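Local coordinates for protein putative branched-chain amino acid aminotransferase IlvE (Streptococcus mutans, PDB 4DQN) that probably catalyses the reversible, pyridoxal-phosphate-dependent transfer of the amino group from leucine, isoleucine or valine to 2-oxoglutarate, at residues Gly32-Gly37 and Leu94-Pro99; Ala43-Ser48 and Glu147-Ile152; Val74-Pro79 and Asp105-Val110; Thr326-Gly331 and Gly338-Val343. All coordinates share one frame; numbering follows the deposited sequence.

Interaction 1 (Gly32-Gly37 and Leu94-Pro99)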
loop_
_atom_site.group_PDB
_atom_site.type_symbol
_atom_site.label_atom_id
_atom_site.label_comp_id
_atom_site.label_asym_id
_atom_site.label_seq_id
_atom_site.Cartn_x
_atom_site.Cartn_y
_atom_site.Cartn_z
ATOM N N GLY A 32 2.354 17.712 16.522
ATOM C CA GLY A 32 1.328 18.427 15.792
ATOM C C GLY A 32 1.793 19.554 14.881
ATOM O O GLY A 32 0.952 20.306 14.386
ATOM N N LYS A 33 3.106 19.675 14.649
ATOM C CA LYS A 33 3.656 20.772 13.826
ATOM C C LYS A 33 4.727 20.296 12.846
ATOM O O LYS A 33 5.500 19.398 13.176
ATOM C CB LYS A 33 4.313 21.847 14.709
ATOM C CG LYS A 33 3.502 22.324 15.890
ATOM C CD LYS A 33 2.265 23.111 15.444
ATOM C CE LYS A 33 1.495 23.672 16.644
ATOM N NZ LYS A 33 1.186 22.598 17.640
ATOM N N TRP A 34 4.776 20.905 11.655
ATOM C CA TRP A 34 5.929 20.778 10.755
ATOM C C TRP A 34 7.032 21.725 11.204
ATOM O O TRP A 34 6.748 22.858 11.585
ATOM C CB TRP A 34 5.560 21.177 9.314
ATOM C CG TRP A 34 4.684 20.195 8.620
ATOM C CD1 TRP A 34 3.358 20.340 8.328
ATOM C CD2 TRP A 34 5.067 18.897 8.147
ATOM N NE1 TRP A 34 2.890 19.206 7.686
ATOM C CE2 TRP A 34 3.922 18.306 7.576
ATOM C CE3 TRP A 34 6.272 18.186 8.140
ATOM C CZ2 TRP A 34 3.951 17.031 7.004
ATOM C CZ3 TRP A 34 6.294 16.908 7.580
ATOM C CH2 TRP A 34 5.144 16.349 7.022
ATOM N N ASP A 35 8.286 21.288 11.140
ATOM C CA ASP A 35 9.390 22.242 11.263
ATOM C C ASP A 35 9.470 23.050 9.967
ATOM O O ASP A 35 8.678 22.811 9.046
ATOM C CB ASP A 35 10.725 21.567 11.624
ATOM C CG ASP A 35 11.267 20.649 10.529
ATOM O OD1 ASP A 35 11.999 19.705 10.890
ATOM O OD2 ASP A 35 11.009 20.855 9.320
ATOM N N ASP A 36 10.408 23.997 9.893
ATOM C CA ASP A 36 10.504 24.887 8.734
ATOM C C ASP A 36 11.111 24.220 7.509
ATOM O O ASP A 36 11.058 24.777 6.418
ATOM C CB ASP A 36 11.358 26.117 9.064
ATOM C CG ASP A 36 10.731 27.004 10.121
ATOM O OD1 ASP A 36 9.528 26.822 10.439
ATOM O OD2 ASP A 36 11.447 27.893 10.638
ATOM N N GLY A 37 11.726 23.055 7.692
ATOM C CA GLY A 37 12.389 22.387 6.584
ATOM C C GLY A 37 13.826 22.856 6.408
ATOM O O GLY A 37 14.174 23.978 6.789
ATOM N N LEU A 94 -4.870 9.650 6.697
ATOM C CA LEU A 94 -4.736 10.219 8.037
ATOM C C LEU A 94 -3.329 10.752 8.303
ATOM O O LEU A 94 -2.804 10.589 9.407
ATOM C CB LEU A 94 -5.106 9.162 9.107
ATOM C CG LEU A 94 -6.547 9.119 9.614
ATOM C CD1 LEU A 94 -7.521 9.579 8.571
ATOM C CD2 LEU A 94 -6.920 7.717 10.118
ATOM N N MET A 95 -2.713 11.362 7.288
ATOM C CA MET A 95 -1.424 12.034 7.446
ATOM C C MET A 95 -1.697 13.529 7.477
ATOM O O MET A 95 -2.627 13.992 6.824
ATOM C CB MET A 95 -0.481 11.705 6.269
ATOM C CG MET A 95 -0.126 10.209 6.171
ATOM S SD MET A 95 1.345 9.849 5.166
ATOM C CE MET A 95 0.584 9.930 3.564
ATOM N N PRO A 96 -0.901 14.290 8.247
ATOM C CA PRO A 96 -1.097 15.748 8.293
ATOM C C PRO A 96 -0.771 16.373 6.951
ATOM O O PRO A 96 0.182 15.934 6.284
ATOM C CB PRO A 96 -0.073 16.211 9.334
ATOM C CG PRO A 96 0.982 15.094 9.379
ATOM C CD PRO A 96 0.180 13.837 9.140
ATOM N N GLN A 97 -1.537 17.381 6.548
ATOM C CA GLN A 97 -1.303 18.022 5.262
ATOM C C GLN A 97 -0.013 18.842 5.230
ATOM O O GLN A 97 0.396 19.437 6.228
ATOM C CB GLN A 97 -2.483 18.927 4.904
ATOM C CG GLN A 97 -3.784 18.194 4.565
ATOM C CD GLN A 97 -4.869 19.162 4.152
ATOM O OE1 GLN A 97 -4.583 20.326 3.856
ATOM N NE2 GLN A 97 -6.113 18.703 4.138
ATOM N N VAL A 98 0.627 18.871 4.068
ATOM C CA VAL A 98 1.701 19.823 3.805
ATOM C C VAL A 98 1.034 20.999 3.105
ATOM O O VAL A 98 0.483 20.825 2.016
ATOM C CB VAL A 98 2.765 19.211 2.862
ATOM C CG1 VAL A 98 3.796 20.263 2.436
ATOM C CG2 VAL A 98 3.463 18.038 3.536
ATOM N N PRO A 99 1.028 22.189 3.740
ATOM C CA PRO A 99 0.353 23.341 3.121
ATOM C C PRO A 99 0.931 23.703 1.753
ATOM O O PRO A 99 2.107 23.445 1.483
ATOM C CB PRO A 99 0.595 24.479 4.127
ATOM C CG PRO A 99 0.691 23.738 5.491
ATOM C CD PRO A 99 1.441 22.459 5.134
#

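Interaction 2 (Ala43-Ser48 and Glu147-Ile152)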
loop_
_atom_site.group_PDB
_atom_site.type_symbol
_atom_site.label_atom_id
_atom_site.label_comp_id
_atom_site.label_asym_id
_atom_site.label_seq_id
_atom_site.Cartn_x
_atom_site.Cartn_y
_atom_site.Cartn_z
ATOM N N ALA A 43 21.081 11.427 1.357
ATOM C CA ALA A 43 20.049 10.810 0.532
ATOM C C ALA A 43 19.524 9.531 1.179
ATOM O O ALA A 43 18.721 8.812 0.584
ATOM C CB ALA A 43 20.603 10.522 -0.861
ATOM N N THR A 44 19.982 9.255 2.399
ATOM C CA THR A 44 19.509 8.095 3.153
ATOM C C THR A 44 18.543 8.571 4.225
ATOM O O THR A 44 18.840 9.528 4.950
ATOM C CB THR A 44 20.673 7.343 3.814
ATOM O OG1 THR A 44 21.556 6.871 2.797
ATOM C CG2 THR A 44 20.159 6.135 4.588
ATOM N N LEU A 45 17.372 7.934 4.306
ATOM C CA LEU A 45 16.421 8.257 5.362
ATOM C C LEU A 45 16.668 7.329 6.527
ATOM O O LEU A 45 16.921 6.139 6.337
ATOM C CB LEU A 45 14.973 8.122 4.879
ATOM C CG LEU A 45 14.518 9.127 3.815
ATOM C CD1 LEU A 45 13.210 8.664 3.200
ATOM C CD2 LEU A 45 14.348 10.526 4.410
ATOM N N HIS A 46 16.611 7.878 7.736
ATOM C CA HIS A 46 16.904 7.109 8.943
ATOM C C HIS A 46 15.627 7.038 9.774
ATOM O O HIS A 46 15.262 7.998 10.448
ATOM C CB HIS A 46 18.033 7.801 9.716
ATOM C CG HIS A 46 19.217 8.136 8.858
ATOM N ND1 HIS A 46 20.226 7.234 8.604
ATOM C CD2 HIS A 46 19.530 9.258 8.163
ATOM C CE1 HIS A 46 21.126 7.791 7.808
ATOM N NE2 HIS A 46 20.721 9.017 7.518
ATOM N N ILE A 47 14.920 5.915 9.693
ATOM C CA ILE A 47 13.575 5.853 10.248
ATOM C C ILE A 47 13.414 4.614 11.105
ATOM O O ILE A 47 14.096 3.602 10.901
ATOM C CB ILE A 47 12.488 5.881 9.143
ATOM C CG1 ILE A 47 12.557 4.632 8.265
ATOM C CG2 ILE A 47 12.633 7.134 8.258
ATOM C CD1 ILE A 47 11.484 4.605 7.157
ATOM N N SER A 48 12.512 4.700 12.074
ATOM C CA SER A 48 12.249 3.582 12.974
ATOM C C SER A 48 11.875 2.307 12.224
ATOM O O SER A 48 11.108 2.351 11.255
ATOM C CB SER A 48 11.106 3.953 13.914
ATOM O OG SER A 48 10.798 2.850 14.754
ATOM N N GLU A 147 4.557 10.981 14.050
ATOM C CA GLU A 147 5.718 11.647 13.439
ATOM C C GLU A 147 5.715 11.425 11.927
ATOM O O GLU A 147 5.409 10.330 11.462
ATOM C CB GLU A 147 7.026 11.103 14.032
ATOM C CG GLU A 147 7.218 11.403 15.522
ATOM C CD GLU A 147 8.466 10.745 16.089
ATOM O OE1 GLU A 147 9.507 10.741 15.398
ATOM O OE2 GLU A 147 8.399 10.216 17.221
ATOM N N TYR A 148 6.042 12.458 11.151
ATOM C CA TYR A 148 6.067 12.317 9.696
ATOM C C TYR A 148 7.290 12.970 9.098
ATOM O O TYR A 148 7.856 13.911 9.672
ATOM C CB TYR A 148 4.799 12.927 9.076
ATOM C CG TYR A 148 3.556 12.183 9.500
ATOM C CD1 TYR A 148 2.946 12.456 10.718
ATOM C CD2 TYR A 148 3.015 11.181 8.693
ATOM C CE1 TYR A 148 1.821 11.754 11.131
ATOM C CE2 TYR A 148 1.883 10.469 9.088
ATOM C CZ TYR A 148 1.291 10.772 10.304
ATOM O OH TYR A 148 0.175 10.088 10.711
ATOM N N ILE A 149 7.703 12.468 7.938
ATOM C CA ILE A 149 8.726 13.144 7.140
ATOM C C ILE A 149 8.120 13.624 5.843
ATOM O O ILE A 149 7.391 12.879 5.201
ATOM C CB ILE A 149 9.911 12.199 6.834
ATOM C CG1 ILE A 149 10.694 11.921 8.120
ATOM C CG2 ILE A 149 10.863 12.825 5.806
ATOM C CD1 ILE A 149 11.844 10.936 7.945
ATOM N N PHE A 150 8.408 14.873 5.464
ATOM C CA PHE A 150 8.141 15.350 4.113
ATOM C C PHE A 150 9.478 15.687 3.470
ATOM O O PHE A 150 10.239 16.514 3.983
ATOM C CB PHE A 150 7.213 16.578 4.119
ATOM C CG PHE A 150 6.982 17.180 2.741
ATOM C CD1 PHE A 150 6.370 16.438 1.726
ATOM C CD2 PHE A 150 7.368 18.487 2.467
ATOM C CE1 PHE A 150 6.159 17.003 0.444
ATOM C CE2 PHE A 150 7.160 19.063 1.197
ATOM C CZ PHE A 150 6.552 18.320 0.187
ATOM N N THR A 151 9.783 15.022 2.360
ATOM C CA THR A 151 11.033 15.274 1.663
ATOM C C THR A 151 10.801 15.455 0.166
ATOM O O THR A 151 9.900 14.844 -0.407
ATOM C CB THR A 151 12.069 14.145 1.946
ATOM O OG1 THR A 151 13.304 14.437 1.282
ATOM C CG2 THR A 151 11.550 12.763 1.496
ATOM N N ILE A 152 11.578 16.336 -0.461
ATOM C CA ILE A 152 11.584 16.405 -1.921
ATOM C C ILE A 152 13.000 16.222 -2.427
ATOM O O ILE A 152 13.890 17.027 -2.115
ATOM C CB ILE A 152 11.063 17.754 -2.466
ATOM C CG1 ILE A 152 9.687 18.113 -1.879
ATOM C CG2 ILE A 152 10.991 17.713 -3.996
ATOM C CD1 ILE A 152 9.089 19.429 -2.463
#

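Interaction 3 (Val74-Pro79 and Asp105-Val110)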
loop_
_atom_site.group_PDB
_atom_site.type_symbol
_atom_site.label_atom_id
_atom_site.label_comp_id
_atom_site.label_asym_id
_atom_site.label_seq_id
_atom_site.Cartn_x
_atom_site.Cartn_y
_atom_site.Cartn_z
ATOM N N VAL A 74 14.396 28.938 -15.067
ATOM C CA VAL A 74 13.747 27.656 -14.792
ATOM C C VAL A 74 12.388 27.907 -14.153
ATOM O O VAL A 74 12.220 28.858 -13.388
ATOM C CB VAL A 74 14.622 26.793 -13.866
ATOM C CG1 VAL A 74 13.930 25.453 -13.552
ATOM C CG2 VAL A 74 15.968 26.547 -14.524
ATOM N N GLN A 75 11.407 27.077 -14.479
ATOM C CA GLN A 75 10.072 27.270 -13.926
ATOM C C GLN A 75 9.387 25.948 -13.580
ATOM O O GLN A 75 9.717 24.898 -14.133
ATOM C CB GLN A 75 9.212 28.086 -14.902
ATOM C CG GLN A 75 9.002 27.414 -16.257
ATOM C CD GLN A 75 8.419 28.374 -17.277
ATOM O OE1 GLN A 75 8.667 29.570 -17.209
ATOM N NE2 GLN A 75 7.643 27.854 -18.226
ATOM N N LEU A 76 8.442 26.015 -12.648
ATOM C CA LEU A 76 7.594 24.880 -12.305
ATOM C C LEU A 76 6.270 25.052 -13.022
ATOM O O LEU A 76 5.911 26.172 -13.413
ATOM C CB LEU A 76 7.347 24.840 -10.796
ATOM C CG LEU A 76 8.576 24.547 -9.947
ATOM C CD1 LEU A 76 8.234 24.706 -8.468
ATOM C CD2 LEU A 76 9.108 23.134 -10.234
ATOM N N PHE A 77 5.549 23.946 -13.194
ATOM C CA PHE A 77 4.279 23.931 -13.908
ATOM C C PHE A 77 3.166 23.437 -12.982
ATOM O O PHE A 77 3.119 22.250 -12.623
ATOM C CB PHE A 77 4.403 23.027 -15.142
ATOM C CG PHE A 77 3.109 22.814 -15.884
ATOM C CD1 PHE A 77 2.617 23.787 -16.750
ATOM C CD2 PHE A 77 2.389 21.627 -15.729
ATOM C CE1 PHE A 77 1.422 23.586 -17.440
ATOM C CE2 PHE A 77 1.198 21.421 -16.409
ATOM C CZ PHE A 77 0.711 22.403 -17.270
ATOM N N ARG A 78 2.290 24.362 -12.593
ATOM C CA ARG A 78 1.140 24.070 -11.741
ATOM C C ARG A 78 1.455 23.295 -10.443
ATOM O O ARG A 78 0.727 22.370 -10.099
ATOM C CB ARG A 78 0.074 23.319 -12.561
ATOM C CG ARG A 78 -0.408 24.093 -13.809
ATOM C CD ARG A 78 -1.322 23.244 -14.712
ATOM N NE ARG A 78 -2.797 23.289 -14.582
ATOM C CZ ARG A 78 -3.525 23.805 -13.595
ATOM N NH1 ARG A 78 -2.976 24.381 -12.556
ATOM N NH2 ARG A 78 -4.850 23.749 -13.648
ATOM N N PRO A 79 2.516 23.683 -9.704
ATOM C CA PRO A 79 2.826 22.870 -8.525
ATOM C C PRO A 79 1.766 23.022 -7.439
ATOM O O PRO A 79 1.701 22.164 -6.563
ATOM C CB PRO A 79 4.152 23.449 -8.045
ATOM C CG PRO A 79 4.115 24.902 -8.504
ATOM C CD PRO A 79 3.439 24.830 -9.840
ATOM N N ASP A 105 7.267 26.241 -1.941
ATOM C CA ASP A 105 8.546 26.787 -1.512
ATOM C C ASP A 105 9.605 25.705 -1.446
ATOM O O ASP A 105 10.758 25.919 -1.835
ATOM C CB ASP A 105 8.433 27.450 -0.141
ATOM C CG ASP A 105 9.775 27.906 0.376
ATOM O OD1 ASP A 105 10.295 28.902 -0.161
ATOM O OD2 ASP A 105 10.329 27.258 1.296
ATOM N N ALA A 106 9.228 24.538 -0.935
ATOM C CA ALA A 106 10.186 23.443 -0.827
ATOM C C ALA A 106 10.652 22.999 -2.201
ATOM O O ALA A 106 11.841 22.748 -2.413
ATOM C CB ALA A 106 9.569 22.280 -0.081
ATOM N N ALA A 107 9.709 22.852 -3.126
ATOM C CA ALA A 107 10.036 22.484 -4.500
ATOM C C ALA A 107 11.028 23.477 -5.110
ATOM O O ALA A 107 12.024 23.077 -5.708
ATOM C CB ALA A 107 8.772 22.414 -5.342
ATOM N N LYS A 108 10.745 24.769 -4.973
ATOM C CA LYS A 108 11.666 25.788 -5.475
ATOM C C LYS A 108 13.061 25.702 -4.857
ATOM O O LYS A 108 14.060 25.821 -5.572
ATOM C CB LYS A 108 11.083 27.178 -5.257
ATOM C CG LYS A 108 9.865 27.456 -6.115
ATOM C CD LYS A 108 9.488 28.934 -6.033
ATOM C CE LYS A 108 8.314 29.241 -6.949
ATOM N NZ LYS A 108 7.899 30.682 -6.886
ATOM N N GLN A 109 13.136 25.507 -3.536
ATOM C CA GLN A 109 14.431 25.349 -2.871
ATOM C C GLN A 109 15.249 24.215 -3.473
ATOM O O GLN A 109 16.469 24.340 -3.622
ATOM C CB GLN A 109 14.258 25.064 -1.374
ATOM C CG GLN A 109 13.853 26.255 -0.523
ATOM C CD GLN A 109 13.889 25.912 0.955
ATOM O OE1 GLN A 109 14.914 25.479 1.472
ATOM N NE2 GLN A 109 12.758 26.078 1.633
ATOM N N VAL A 110 14.590 23.097 -3.790
ATOM C CA VAL A 110 15.298 21.956 -4.369
ATOM C C VAL A 110 15.797 22.266 -5.782
ATOM O O VAL A 110 16.940 21.945 -6.124
ATOM C CB VAL A 110 14.435 20.678 -4.357
ATOM C CG1 VAL A 110 15.167 19.523 -5.053
ATOM C CG2 VAL A 110 14.121 20.293 -2.922
#

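Interaction 4 (Thr326-Gly331 and Gly338-Val343)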
loop_
_atom_site.group_PDB
_atom_site.type_symbol
_atom_site.label_atom_id
_atom_site.label_comp_id
_atom_site.label_asym_id
_atom_site.label_seq_id
_atom_site.Cartn_x
_atom_site.Cartn_y
_atom_site.Cartn_z
ATOM N N THR A 326 3.367 21.092 -23.903
ATOM C CA THR A 326 4.809 21.175 -23.682
ATOM C C THR A 326 5.330 22.586 -23.986
ATOM O O THR A 326 6.227 23.086 -23.299
ATOM C CB THR A 326 5.600 20.115 -24.490
ATOM O OG1 THR A 326 5.320 20.254 -25.889
ATOM C CG2 THR A 326 5.224 18.714 -24.046
ATOM N N GLY A 327 4.755 23.244 -24.990
ATOM C CA GLY A 327 5.136 24.622 -25.280
ATOM C C GLY A 327 4.931 25.518 -24.069
ATOM O O GLY A 327 5.781 26.344 -23.723
ATOM N N ILE A 328 3.793 25.346 -23.415
ATOM C CA ILE A 328 3.477 26.113 -22.223
ATOM C C ILE A 328 4.440 25.779 -21.091
ATOM O O ILE A 328 4.953 26.677 -20.415
ATOM C CB ILE A 328 2.034 25.835 -21.772
ATOM C CG1 ILE A 328 1.056 26.482 -22.754
ATOM C CG2 ILE A 328 1.783 26.371 -20.353
ATOM C CD1 ILE A 328 -0.348 25.919 -22.657
ATOM N N GLN A 329 4.688 24.489 -20.893
ATOM C CA GLN A 329 5.570 24.042 -19.818
ATOM C C GLN A 329 6.986 24.588 -19.986
ATOM O O GLN A 329 7.593 25.068 -19.028
ATOM C CB GLN A 329 5.561 22.516 -19.747
ATOM C CG GLN A 329 4.209 21.940 -19.295
ATOM C CD GLN A 329 4.082 20.448 -19.530
ATOM O OE1 GLN A 329 4.669 19.906 -20.466
ATOM N NE2 GLN A 329 3.305 19.769 -18.676
ATOM N N PHE A 330 7.507 24.532 -21.207
ATOM C CA PHE A 330 8.869 25.006 -21.462
ATOM C C PHE A 330 8.941 26.502 -21.757
ATOM O O PHE A 330 10.029 27.028 -22.010
ATOM C CB PHE A 330 9.514 24.230 -22.611
ATOM C CG PHE A 330 9.916 22.830 -22.252
ATOM C CD1 PHE A 330 11.183 22.562 -21.748
ATOM C CD2 PHE A 330 9.040 21.776 -22.449
ATOM C CE1 PHE A 330 11.560 21.262 -21.429
ATOM C CE2 PHE A 330 9.409 20.475 -22.136
ATOM C CZ PHE A 330 10.669 20.220 -21.622
ATOM N N GLY A 331 7.793 27.177 -21.731
ATOM C CA GLY A 331 7.757 28.630 -21.801
ATOM C C GLY A 331 7.699 29.210 -23.204
ATOM O O GLY A 331 7.809 30.416 -23.367
ATOM N N GLY A 338 -1.929 31.823 -13.870
ATOM C CA GLY A 338 -1.687 31.076 -12.644
ATOM C C GLY A 338 -0.992 29.731 -12.778
ATOM O O GLY A 338 -0.749 29.071 -11.772
ATOM N N TRP A 339 -0.676 29.309 -14.001
ATOM C CA TRP A 339 -0.066 27.993 -14.216
ATOM C C TRP A 339 1.438 27.942 -13.991
ATOM O O TRP A 339 1.968 26.945 -13.492
ATOM C CB TRP A 339 -0.351 27.477 -15.628
ATOM C CG TRP A 339 -1.728 26.923 -15.819
ATOM C CD1 TRP A 339 -2.840 27.196 -15.074
ATOM C CD2 TRP A 339 -2.139 26.007 -16.837
ATOM N NE1 TRP A 339 -3.922 26.505 -15.573
ATOM C CE2 TRP A 339 -3.517 25.768 -16.655
ATOM C CE3 TRP A 339 -1.474 25.369 -17.891
ATOM C CZ2 TRP A 339 -4.246 24.904 -17.491
ATOM C CZ3 TRP A 339 -2.198 24.519 -18.723
ATOM C CH2 TRP A 339 -3.572 24.297 -18.516
ATOM N N ILE A 340 2.138 28.993 -14.396
ATOM C CA ILE A 340 3.590 28.975 -14.337
ATOM C C ILE A 340 4.101 29.610 -13.049
ATOM O O ILE A 340 3.637 30.675 -12.645
ATOM C CB ILE A 340 4.211 29.712 -15.533
ATOM C CG1 ILE A 340 3.686 29.140 -16.855
ATOM C CG2 ILE A 340 5.728 29.643 -15.470
ATOM C CD1 ILE A 340 3.867 27.623 -17.039
ATOM N N TYR A 341 5.046 28.937 -12.402
ATOM C CA TYR A 341 5.680 29.438 -11.189
ATOM C C TYR A 341 7.180 29.512 -11.432
ATOM O O TYR A 341 7.869 28.479 -11.431
ATOM C CB TYR A 341 5.428 28.486 -10.027
ATOM C CG TYR A 341 4.052 28.543 -9.426
ATOM C CD1 TYR A 341 2.938 28.113 -10.137
ATOM C CD2 TYR A 341 3.870 28.998 -8.127
ATOM C CE1 TYR A 341 1.688 28.149 -9.574
ATOM C CE2 TYR A 341 2.626 29.040 -7.559
ATOM C CZ TYR A 341 1.537 28.617 -8.283
ATOM O OH TYR A 341 0.284 28.659 -7.703
ATOM N N LYS A 342 7.682 30.723 -11.653
ATOM C CA LYS A 342 9.114 30.934 -11.857
ATOM C C LYS A 342 9.857 30.589 -10.579
ATOM O O LYS A 342 9.435 30.950 -9.485
ATOM C CB LYS A 342 9.404 32.378 -12.260
ATOM C CG LYS A 342 8.751 32.790 -13.565
ATOM C CD LYS A 342 9.082 31.798 -14.677
ATOM C CE LYS A 342 10.486 32.014 -15.220
ATOM N NZ LYS A 342 10.628 31.379 -16.561
ATOM N N VAL A 343 10.974 29.893 -10.725
ATOM C CA VAL A 343 11.676 29.328 -9.580
ATOM C C VAL A 343 12.387 30.400 -8.736
ATOM O O VAL A 343 12.554 30.253 -7.514
ATOM C CB VAL A 343 12.604 28.193 -10.057
ATOM C CG1 VAL A 343 13.862 28.126 -9.261
ATOM C CG2 VAL A 343 11.847 26.857 -10.028
#

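Interaction 1 (Gly32-Gly37 and Leu94-Pro99)
Pro96 is the first residue of 94-99 to meet Trp34, the one residue of 32-37 that carries the contact. Its ring comes no closer than Pro96 CG to Trp34 CZ2, 4.3 Å, while Pro96 O lies in the indole plane at the ring edge, 4.0 Å from Trp34 CZ2. Gln97 gives the polar link through its backbone: Trp34 NE1 donates to Gln97 O over 2.9 Å with an N-H...O angle of 155°. The nitrogen approaches from above the carbonyl plane, 40° out of it, and Gln97 O is tilted 16° from the ring plane. Gln97 CB points away from the strand, and its NE2 is hydrogen-bonded to Asp91 OD1. Val98 then crosses the indole at about a right angle and sets CG2 3.6 Å from Trp34 CZ2; that methyl stands anti to the carbonyl carbon of Val98, while CG1 takes the position anti to its backbone N. Pro99, the N-cap of helix 100-113, ends the row with CD 4.3 Å from Trp34 CD1. Tyr29 meets the indole edge-to-face, and Phe150 and Leu133 also pack on it. The contact thus joins strand 33-40, outermost of the antiparallel sheet within this chain, to the linker between helices 79-92 and 100-113. One N-H...O bond helps to fix the rotation of the indole, together with its apolar neighbours, whereas the buried Pro96 O has no hydrogen-bond partner in the model.

Interaction 2 (Ala43-Ser48 and Glu147-Ile152)
Ile149 holds CG1 anti to its carbonyl carbon (chi1 -70°) and runs on extended to CD1, which reaches across to Ile47 and Leu45. In Ile47 the longer branch, CG1, sits between the backbone N and the carbonyl carbon (chi1 65°), and it is the short branch, CG2, that meets the other strand. The resulting methyl pair, Ile47 CG2 to Ile149 CD1, is 3.9 Å apart, with the two side chains at a slant to each other. Leu45, two residues earlier and so on the same side of its strand, brings CD2 to 4.4 Å from Ile149 CD1. One terminal methyl is therefore met by two neighbours, through apolar contacts. Ile26, Tyr28 and Ile134 pack on Ile149 as well, and Val136 on Ile47. Strand 44-48 is not paired with 147-157: Leu45 CA and Ile149 CA lie 9.3 Å apart, a layer spacing. Its backbone partner is a strand of the second subunit, with which Leu45, His46 and Ile47 form an antiparallel ladder; there the ND1 atoms of His46 and of His46 of the second subunit are hydrogen-bonded. This is face-to-face beta packing, an interface strand layered on the seven-stranded antiparallel sheet of the class-IV aminotransferase dimer.

Interaction 3 (Val74-Pro79 and Asp105-Val110)
Leu76 is directed toward helix 100-113 and ends against two consecutive helical residues, Ala107 and Lys108. Its CG stands anti to the carbonyl carbon (chi1 -67°) and chi2 is near 180°, so a single branch, CD1, makes the whole approach. Ala107 CB points toward the strand and meets Leu76 CD1 obliquely, 3.9 Å away. The same Leu76 CD1 is 4.0 Å from Lys108 CG. Here the approach is different: Lys108 leaves the helix to one side, its chain is stretched out beyond CG, and Leu76 touches it at a slant near its root, well before the charged end. Lys108 NZ is bonded to the backbone oxygens of Lys342 and Asp345, so the lysine reaches past the leucine to the C-terminal stretch, where Val343 also touches Leu76. On the helix side turned from the strand, Gln109 NE2 donates to Asp105 OD2 over 2.7 Å, on the syn side of the carboxylate though 34° out of its plane. This is an i to i+4 side-chain link along the outer side of the helix. Alternation along the strand sends Gln75 and Phe77 to the other side of the sheet; Phe77 carries Arg78 CG 3.9 Å above its ring, over the centre. Strand 74-77, flanked by strands 59-68 and 340-342, thus has helix 100-113 on one face and helix 316-329, on which Phe77 packs, on the other: alpha/beta layer packing, with a leucine seated on an alanine of the helix.

Interaction 4 (Thr326-Gly331 and Gly338-Val343)
Ile328 and Ile340 supply the main apolar contact, with Ile328 CG2 4.1 Å from Ile340 CD1 and the two side chains meeting aslant. In Ile328 CG2 is anti to the backbone N, whereas Ile340 is bent twice (chi1 -55°, chi2 -55°), which swings CD1 over to the helix. The aromatic contact uses the same methyl: Ile328 CG2 lies 4.2 Å from Trp339 CE3, approaching the indole obliquely. One contact mixes polar and apolar atoms, as Ile340 CD1 is also 3.7 Å from Ile328 O. That oxygen already accepts a backbone bond from Gly331 N over 3.2 Å, part of the Schellman motif that ends helix 316-329 with Gly331 at positive phi; Phe330 N bonds Thr326 O over 2.8 Å. The isoleucine methyl therefore packs beside a helix end whose carbonyl is satisfied within the turn. Arg78, from outside the two segments, makes a cation-pi contact with Trp339. Strand 340-342 closes the antiparallel sheet within this chain beside 74-77, whose Phe77 touches Ile328, Trp339 and Ile340, while Leu259 of helix 251-262 packs on both Ile328 and Trp339; the last turn of helix 316-329 touches both strand 74-77 and helix 251-262 through Ile328.

Interactions 2, 3 and 4 are buried and apolar, built on methyl contacts; interaction 1 is a surface contact and the only one of the four with a hydrogen bond between its segments. All four reach the same antiparallel sheet. Interaction 1 joins strand 33-40, outermost within this chain, to a linker, interaction 2 stacks an interface strand on 147-157, and interactions 3 and 4 hold the other margin, where strands 74-77 and 340-342 are neighbours. Interactions 3 and 4 also share polar ties, Gln75 OE1 to Lys342 NZ and Arg78 N to Trp339 O. Phe150 touches both Trp34 and Ala106, so strand 147-157 bridges interactions 1 and 3.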